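Local coordinates for protein formimidoylglutamase (Bacillus subtilis, PDB 3M1R) that hydrolyses N-formimidoyl-L-glutamate to L-glutamate and formamide in histidine degradation, as a manganese-dependent member of the arginase family, at residues E77-V83 with L313-L318; I277-P281 with K317-F321. All coordinates share one frame; numbering follows the deposited sequence.

Interaction 1: residues E77-V83 with L313-L318; sequences ELGEHVV and LKGMKL
The ammonium group of Lys-317 is gripped twice by residues 77-83. Lys-317 NZ donates to His-81 O at 3.1 Å, with a C=O...N angle of 159°. Lys-317 NZ also forms a salt bridge with Glu-80 OE1 at 3.2 Å, weak as a hydrogen bond. CG of Lys-317 stands opposite the backbone N (chi1 180°) and the chain then bends at chi2 (125°), which carries CD past the carbonyl oxygens of His-81 and Val-82. With an alanine in place of Lys-317, Glu-80 and the His-81 carbonyl would probably lose their shared donor, and Leu-78 CD2 part of its aliphatic cover.

Lys-314 is extended and crosses Glu-77 at about a right angle. Lys-314 NZ meets Glu-77 OE2 at 3.1 Å in a salt bridge that is also a weak hydrogen bond. The stronger partner of this ammonium is Glu-193 of the second subunit.

Between the two lysines lies Leu-78. Leu-78 CD1 touches Leu-318 CD2 at 3.5 Å and Lys-314 CG at 3.8 Å. Val-82 CB meets Leu-313 CB at 4.0 Å, while Val-82 CG1 rests against CA and CB of Lys-314.

Gly-79 and Glu-80 form a G1 beta bulge opposite Ser-75, in the hairpin of strands 74-75 and 80-81. The hairpin packs on the last turns of helix 300-318, whose Leu-313 also reaches strands 39-45 and 121-127.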
ATOM      1  N   GLU D  77      17.390 -29.718  14.154  1.00 50.84           N
ATOM      2  CA  GLU D  77      18.092 -30.791  13.455  1.00 55.81           C
ATOM      3  C   GLU D  77      19.554 -30.910  13.919  1.00 60.86           C
ATOM      4  O   GLU D  77      20.236 -31.879  13.609  1.00 63.57           O
ATOM      5  CB  GLU D  77      18.013 -30.578  11.941  1.00 55.85           C
ATOM      6  CG  GLU D  77      18.540 -31.734  11.095  1.00 68.21           C
ATOM      7  CD  GLU D  77      18.445 -31.450   9.596  1.00 75.84           C
ATOM      8  OE1 GLU D  77      19.409 -31.766   8.864  1.00 78.15           O
ATOM      9  OE2 GLU D  77      17.412 -30.900   9.153  1.00 72.40           O
ATOM     10  N   LEU D  78      20.018 -29.917  14.668  1.00 55.35           N
ATOM     11  CA  LEU D  78      21.367 -29.914  15.206  1.00 52.81           C
ATOM     12  C   LEU D  78      21.298 -30.164  16.700  1.00 57.05           C
ATOM     13  O   LEU D  78      22.275 -30.569  17.318  1.00 54.35           O
ATOM     14  CB  LEU D  78      22.022 -28.552  14.970  1.00 55.04           C
ATOM     15  CG  LEU D  78      23.093 -28.357  13.892  1.00 47.62           C
ATOM     16  CD1 LEU D  78      22.701 -28.985  12.571  1.00 45.36           C
ATOM     17  CD2 LEU D  78      23.362 -26.873  13.741  1.00 40.94           C
ATOM     18  N   GLY D  79      20.134 -29.907  17.285  1.00 54.55           N
ATOM     19  CA  GLY D  79      19.999 -29.963  18.724  1.00 50.17           C
ATOM     20  C   GLY D  79      20.882 -28.927  19.394  1.00 53.26           C
ATOM     21  O   GLY D  79      21.301 -29.098  20.539  1.00 55.62           O
ATOM     22  N   GLU D  80      21.167 -27.844  18.674  1.00 49.78           N
ATOM     23  CA  GLU D  80      21.968 -26.765  19.225  1.00 54.17           C
ATOM     24  C   GLU D  80      21.897 -25.497  18.381  1.00 49.51           C
ATOM     25  O   GLU D  80      21.420 -25.509  17.241  1.00 50.43           O
ATOM     26  CB  GLU D  80      23.423 -27.212  19.353  1.00 64.65           C
ATOM     27  CG  GLU D  80      23.965 -27.843  18.087  1.00 73.85           C
ATOM     28  CD  GLU D  80      25.414 -28.251  18.218  1.00 85.33           C
ATOM     29  OE1 GLU D  80      26.081 -27.788  19.169  1.00 87.55           O
ATOM     30  OE2 GLU D  80      25.886 -29.032  17.364  1.00 91.09           O
ATOM     31  N   HIS D  81      22.383 -24.399  18.945  1.00 42.40           N
ATOM     32  CA  HIS D  81      22.439 -23.149  18.210  1.00 47.02           C
ATOM     33  C   HIS D  81      23.436 -23.227  17.050  1.00 48.91           C
ATOM     34  O   HIS D  81      24.423 -23.975  17.114  1.00 50.43           O
ATOM     35  CB  HIS D  81      22.761 -22.015  19.171  1.00 54.75           C
ATOM     36  CG  HIS D  81      21.818 -21.943  20.327  1.00 64.51           C
ATOM     37  ND1 HIS D  81      22.196 -21.499  21.574  1.00 72.05           N
ATOM     38  CD2 HIS D  81      20.510 -22.279  20.426  1.00 67.71           C
ATOM     39  CE1 HIS D  81      21.159 -21.555  22.390  1.00 73.29           C
ATOM     40  NE2 HIS D  81      20.123 -22.026  21.719  1.00 70.37           N
ATOM     41  N   VAL D  82      23.169 -22.473  15.984  1.00 42.22           N
ATOM     42  CA  VAL D  82      24.033 -22.504  14.801  1.00 38.82           C
ATOM     43  C   VAL D  82      25.275 -21.656  14.993  1.00 37.80           C
ATOM     44  O   VAL D  82      26.233 -21.778  14.240  1.00 48.59           O
ATOM     45  CB  VAL D  82      23.314 -22.022  13.522  1.00 45.49           C
ATOM     46  CG1 VAL D  82      22.235 -23.010  13.100  1.00 48.81           C
ATOM     47  CG2 VAL D  82      22.762 -20.610  13.716  1.00 34.16           C
ATOM     48  N   VAL D  83      25.242 -20.772  15.984  1.00 42.62           N
ATOM     49  CA  VAL D  83      26.434 -20.048  16.399  1.00 55.02           C
ATOM     50  C   VAL D  83      26.818 -20.549  17.785  1.00 71.08           C
ATOM     51  O   VAL D  83      26.038 -20.434  18.734  1.00 75.63           O
ATOM     52  CB  VAL D  83      26.185 -18.538  16.441  1.00 54.93           C
ATOM     53  CG1 VAL D  83      27.336 -17.826  17.119  1.00 59.33           C
ATOM     54  CG2 VAL D  83      25.992 -18.009  15.039  1.00 64.50           C
ATOM     55  N   LEU D 313      24.961 -21.160   7.946  1.00 40.13           N
ATOM     56  CA  LEU D 313      25.611 -21.297   9.252  1.00 39.72           C
ATOM     57  C   LEU D 313      25.458 -22.731   9.733  1.00 40.27           C
ATOM     58  O   LEU D 313      26.398 -23.335  10.242  1.00 39.29           O
ATOM     59  CB  LEU D 313      24.957 -20.375  10.268  1.00 40.07           C
ATOM     60  CG  LEU D 313      25.599 -19.101  10.830  1.00 44.48           C
ATOM     61  CD1 LEU D 313      26.983 -18.765  10.303  1.00 42.81           C
ATOM     62  CD2 LEU D 313      24.633 -17.948  10.648  1.00 37.21           C
ATOM     63  N   LYS D 314      24.258 -23.264   9.559  1.00 40.38           N
ATOM     64  CA  LYS D 314      23.953 -24.635   9.928  1.00 46.47           C
ATOM     65  C   LYS D 314      24.923 -25.586   9.228  1.00 46.99           C
ATOM     66  O   LYS D 314      25.492 -26.479   9.856  1.00 43.78           O
ATOM     67  CB  LYS D 314      22.515 -24.957   9.525  1.00 46.18           C
ATOM     68  CG  LYS D 314      22.021 -26.330   9.952  1.00 47.45           C
ATOM     69  CD  LYS D 314      20.570 -26.505   9.529  1.00 47.06           C
ATOM     70  CE  LYS D 314      20.141 -27.955   9.578  1.00 51.21           C
ATOM     71  NZ  LYS D 314      18.758 -28.129   9.076  1.00 55.77           N
ATOM     72  N   GLY D 315      25.100 -25.386   7.923  1.00 43.94           N
ATOM     73  CA  GLY D 315      25.979 -26.226   7.129  1.00 36.18           C
ATOM     74  C   GLY D 315      27.402 -26.119   7.620  1.00 36.57           C
ATOM     75  O   GLY D 315      28.096 -27.123   7.731  1.00 42.75           O
HETATM   76  N   MSE D 316      27.840 -24.907   7.936  1.00 34.28           N
HETATM   77  CA  MSE D 316      29.190 -24.733   8.457  1.00 45.21           C
HETATM   78  C   MSE D 316      29.377 -25.437   9.810  1.00 46.33           C
HETATM   79  O   MSE D 316      30.387 -26.107  10.026  1.00 52.76           O
HETATM   80  CB  MSE D 316      29.566 -23.253   8.541  1.00 42.12           C
HETATM   81  CG  MSE D 316      29.559 -22.554   7.175  1.00 47.38           C
HETATM   82 SE   MSE D 316      29.653 -20.622   7.326  0.76 61.46          SE
HETATM   83  CE  MSE D 316      31.547 -20.495   7.788  1.00121.66           C
ATOM     84  N   LYS D 317      28.397 -25.301  10.703  1.00 38.69           N
ATOM     85  CA  LYS D 317      28.459 -25.952  12.007  1.00 45.85           C
ATOM     86  C   LYS D 317      28.521 -27.474  11.853  1.00 43.39           C
ATOM     87  O   LYS D 317      29.103 -28.169  12.673  1.00 46.81           O
ATOM     88  CB  LYS D 317      27.277 -25.538  12.898  1.00 49.72           C
ATOM     89  CG  LYS D 317      27.278 -26.190  14.281  1.00 54.62           C
ATOM     90  CD  LYS D 317      27.217 -25.181  15.429  1.00 60.53           C
ATOM     91  CE  LYS D 317      27.437 -25.883  16.781  1.00 67.80           C
ATOM     92  NZ  LYS D 317      27.166 -25.030  17.983  1.00 67.43           N
ATOM     93  N   LEU D 318      27.934 -27.968  10.777  1.00 47.55           N
ATOM     94  CA  LEU D 318      27.809 -29.392  10.522  1.00 47.31           C
ATOM     95  C   LEU D 318      29.045 -29.979   9.844  1.00 52.07           C
ATOM     96  O   LEU D 318      29.282 -31.183   9.920  1.00 55.96           O
ATOM     97  CB  LEU D 318      26.606 -29.612   9.611  1.00 49.62           C
ATOM     98  CG  LEU D 318      25.664 -30.764   9.935  1.00 52.83           C
ATOM     99  CD1 LEU D 318      25.858 -31.253  11.369  1.00 51.39           C
ATOM    100  CD2 LEU D 318      24.226 -30.323   9.690  1.00 52.56           C
TER

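Interaction 2: residues I277-P281 with K317-F321; sequences IAQQP and KLSPF
Gln-279, Phe-321 and Pro-281 carry this contact, in which residues 278-281 and 318-321 run in similar directions, 25° apart. Pro-281 lies over one face of the Phe-321 ring in a CH-pi contact. Pro-281 CG sits 3.4 Å from the centroid of the Phe-321 ring, 17° off the normal. CB and CD of the proline also lie against the ring. Pro-320 CB covers the opposite face, so the ring lies between two prolines, more loosely on the Pro-320 side.

Phe-321 has CG opposite its own carbonyl carbon (chi1 -50°), which swings the ring back toward 277-281. Gln-279 O meets the ring at its edge, in plane, 3.4 Å from Phe-321 CD1. Gln-279 O also touches Ser-319 CB at 3.0 Å.

The Gln-279 side chain runs alongside Leu-318, pointing the same way. Gln-279 NE2 packs on the leucine stem, 3.2 Å from Leu-318 CG.

Ser-319 is the first residue to leave helical geometry after helix 300-318. Ser-319 OG accepts a hydrogen bond from Phe-321 N at 3.2 Å, an ST turn in the bend leading to the ring.

No hydrogen bond joins the two segments. The C-terminal tail therefore meets 277-281 through van der Waals and CH-pi packing at the surface. Gln-279 NE2 and O meet carbon atoms across the contact, and the ST turn shapes the tail from within.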
ATOM      1  N   ILE D 277      25.974 -27.253   0.282  1.00 42.85           N
ATOM      2  CA  ILE D 277      27.240 -26.653  -0.139  1.00 44.31           C
ATOM      3  C   ILE D 277      28.064 -26.143   1.048  1.00 47.94           C
ATOM      4  O   ILE D 277      29.289 -26.291   1.086  1.00 49.76           O
ATOM      5  CB  ILE D 277      27.008 -25.493  -1.120  1.00 46.28           C
ATOM      6  CG1 ILE D 277      26.499 -26.029  -2.460  1.00 41.97           C
ATOM      7  CG2 ILE D 277      28.285 -24.697  -1.300  1.00 44.97           C
ATOM      8  CD1 ILE D 277      25.782 -24.990  -3.310  1.00 44.61           C
ATOM      9  N   ALA D 278      27.382 -25.556   2.026  1.00 41.77           N
ATOM     10  CA  ALA D 278      28.043 -24.969   3.182  1.00 34.48           C
ATOM     11  C   ALA D 278      28.843 -25.983   4.008  1.00 44.36           C
ATOM     12  O   ALA D 278      29.734 -25.598   4.771  1.00 50.72           O
ATOM     13  CB  ALA D 278      27.025 -24.259   4.058  1.00 38.57           C
ATOM     14  N   GLN D 279      28.522 -27.270   3.861  1.00 45.87           N
ATOM     15  CA  GLN D 279      29.214 -28.339   4.591  1.00 52.52           C
ATOM     16  C   GLN D 279      30.500 -28.780   3.912  1.00 54.95           C
ATOM     17  O   GLN D 279      31.324 -29.469   4.513  1.00 59.72           O
ATOM     18  CB  GLN D 279      28.318 -29.568   4.712  1.00 55.20           C
ATOM     19  CG  GLN D 279      27.120 -29.364   5.594  1.00 58.84           C
ATOM     20  CD  GLN D 279      26.266 -30.603   5.676  1.00 63.39           C
ATOM     21  OE1 GLN D 279      25.565 -30.945   4.729  1.00 62.97           O
ATOM     22  NE2 GLN D 279      26.330 -31.294   6.810  1.00 68.07           N
ATOM     23  N   GLN D 280      30.648 -28.400   2.651  1.00 53.85           N
ATOM     24  CA  GLN D 280      31.756 -28.845   1.829  1.00 52.40           C
ATOM     25  C   GLN D 280      33.049 -28.174   2.289  1.00 52.34           C
ATOM     26  O   GLN D 280      33.012 -27.188   3.024  1.00 52.25           O
ATOM     27  CB  GLN D 280      31.447 -28.570   0.348  1.00 56.82           C
ATOM     28  CG  GLN D 280      31.325 -29.838  -0.504  1.00 67.89           C
ATOM     29  CD  GLN D 280      30.174 -30.745  -0.091  1.00 68.38           C
ATOM     30  OE1 GLN D 280      30.128 -31.911  -0.469  1.00 66.23           O
ATOM     31  NE2 GLN D 280      29.244 -30.212   0.682  1.00 67.83           N
ATOM     32  N   PRO D 281      34.203 -28.723   1.884  1.00 53.23           N
ATOM     33  CA  PRO D 281      35.479 -28.173   2.360  1.00 55.29           C
ATOM     34  C   PRO D 281      35.850 -26.834   1.711  1.00 49.00           C
ATOM     35  O   PRO D 281      35.620 -26.632   0.530  1.00 49.70           O
ATOM     36  CB  PRO D 281      36.512 -29.254   1.965  1.00 61.73           C
ATOM     37  CG  PRO D 281      35.713 -30.466   1.583  1.00 60.72           C
ATOM     38  CD  PRO D 281      34.381 -29.959   1.107  1.00 55.93           C
ATOM     39  N   LYS D 317      28.397 -25.301  10.703  1.00 38.69           N
ATOM     40  CA  LYS D 317      28.459 -25.952  12.007  1.00 45.85           C
ATOM     41  C   LYS D 317      28.521 -27.474  11.853  1.00 43.39           C
ATOM     42  O   LYS D 317      29.103 -28.169  12.673  1.00 46.81           O
ATOM     43  CB  LYS D 317      27.277 -25.538  12.898  1.00 49.72           C
ATOM     44  CG  LYS D 317      27.278 -26.190  14.281  1.00 54.62           C
ATOM     45  CD  LYS D 317      27.217 -25.181  15.429  1.00 60.53           C
ATOM     46  CE  LYS D 317      27.437 -25.883  16.781  1.00 67.80           C
ATOM     47  NZ  LYS D 317      27.166 -25.030  17.983  1.00 67.43           N
ATOM     48  N   LEU D 318      27.934 -27.968  10.777  1.00 47.55           N
ATOM     49  CA  LEU D 318      27.809 -29.392  10.522  1.00 47.31           C
ATOM     50  C   LEU D 318      29.045 -29.979   9.844  1.00 52.07           C
ATOM     51  O   LEU D 318      29.282 -31.183   9.920  1.00 55.96           O
ATOM     52  CB  LEU D 318      26.606 -29.612   9.611  1.00 49.62           C
ATOM     53  CG  LEU D 318      25.664 -30.764   9.935  1.00 52.83           C
ATOM     54  CD1 LEU D 318      25.858 -31.253  11.369  1.00 51.39           C
ATOM     55  CD2 LEU D 318      24.226 -30.323   9.690  1.00 52.56           C
ATOM     56  N   SER D 319      29.818 -29.140   9.160  1.00 47.00           N
ATOM     57  CA  SER D 319      30.916 -29.637   8.340  1.00 52.41           C
ATOM     58  C   SER D 319      32.081 -30.149   9.184  1.00 53.47           C
ATOM     59  O   SER D 319      32.412 -29.557  10.204  1.00 53.14           O
ATOM     60  CB  SER D 319      31.401 -28.565   7.364  1.00 56.35           C
ATOM     61  OG  SER D 319      32.694 -28.098   7.690  1.00 64.90           O
ATOM     62  N   PRO D 320      32.703 -31.250   8.737  1.00 58.20           N
ATOM     63  CA  PRO D 320      33.871 -31.900   9.354  1.00 63.55           C
ATOM     64  C   PRO D 320      35.142 -31.070   9.228  1.00 66.07           C
ATOM     65  O   PRO D 320      36.110 -31.323   9.940  1.00 62.04           O
ATOM     66  CB  PRO D 320      34.051 -33.177   8.522  1.00 61.94           C
ATOM     67  CG  PRO D 320      32.779 -33.363   7.770  1.00 59.06           C
ATOM     68  CD  PRO D 320      32.207 -31.995   7.568  1.00 59.29           C
ATOM     69  N   PHE D 321      35.131 -30.087   8.329  1.00 69.22           N
ATOM     70  CA  PHE D 321      36.355 -29.428   7.891  1.00 65.55           C
ATOM     71  C   PHE D 321      36.697 -28.156   8.657  1.00 70.54           C
ATOM     72  O   PHE D 321      37.850 -27.968   9.064  1.00 79.14           O
ATOM     73  CB  PHE D 321      36.268 -29.141   6.395  1.00 56.50           C
ATOM     74  CG  PHE D 321      35.859 -30.333   5.583  1.00 51.36           C
ATOM     75  CD1 PHE D 321      34.566 -30.453   5.111  1.00 46.24           C
ATOM     76  CD2 PHE D 321      36.769 -31.346   5.299  1.00 55.43           C
ATOM     77  CE1 PHE D 321      34.176 -31.553   4.358  1.00 49.64           C
ATOM     78  CE2 PHE D 321      36.390 -32.455   4.551  1.00 57.39           C
ATOM     79  CZ  PHE D 321      35.088 -32.555   4.075  1.00 53.27           C
TER

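Overall arrangement
Interactions 1 and 2 share Lys-317 and Leu-318 at the end of helix 300-318, and their centres are about 10 Å apart. Lys-317 turns to the 77-83 segment and takes no part in interaction 2. Leu-318 joins both, with Leu-78 in one and Gln-279 in the other. The contacts also meet directly, as Gly-315 O lies 3.2 Å from Gln-279 CG. Interaction 1 borders a second subunit, whereas no other chain of the assembly touches interaction 2. The side chains of Lys-314 and Leu-318 lie about 6 and 11 Å from a bound di(hydroxyethyl)ether. Both contacts lie away from the two calcium ions of the metal centre, which share Asp-153 and Asp-245 as ligands.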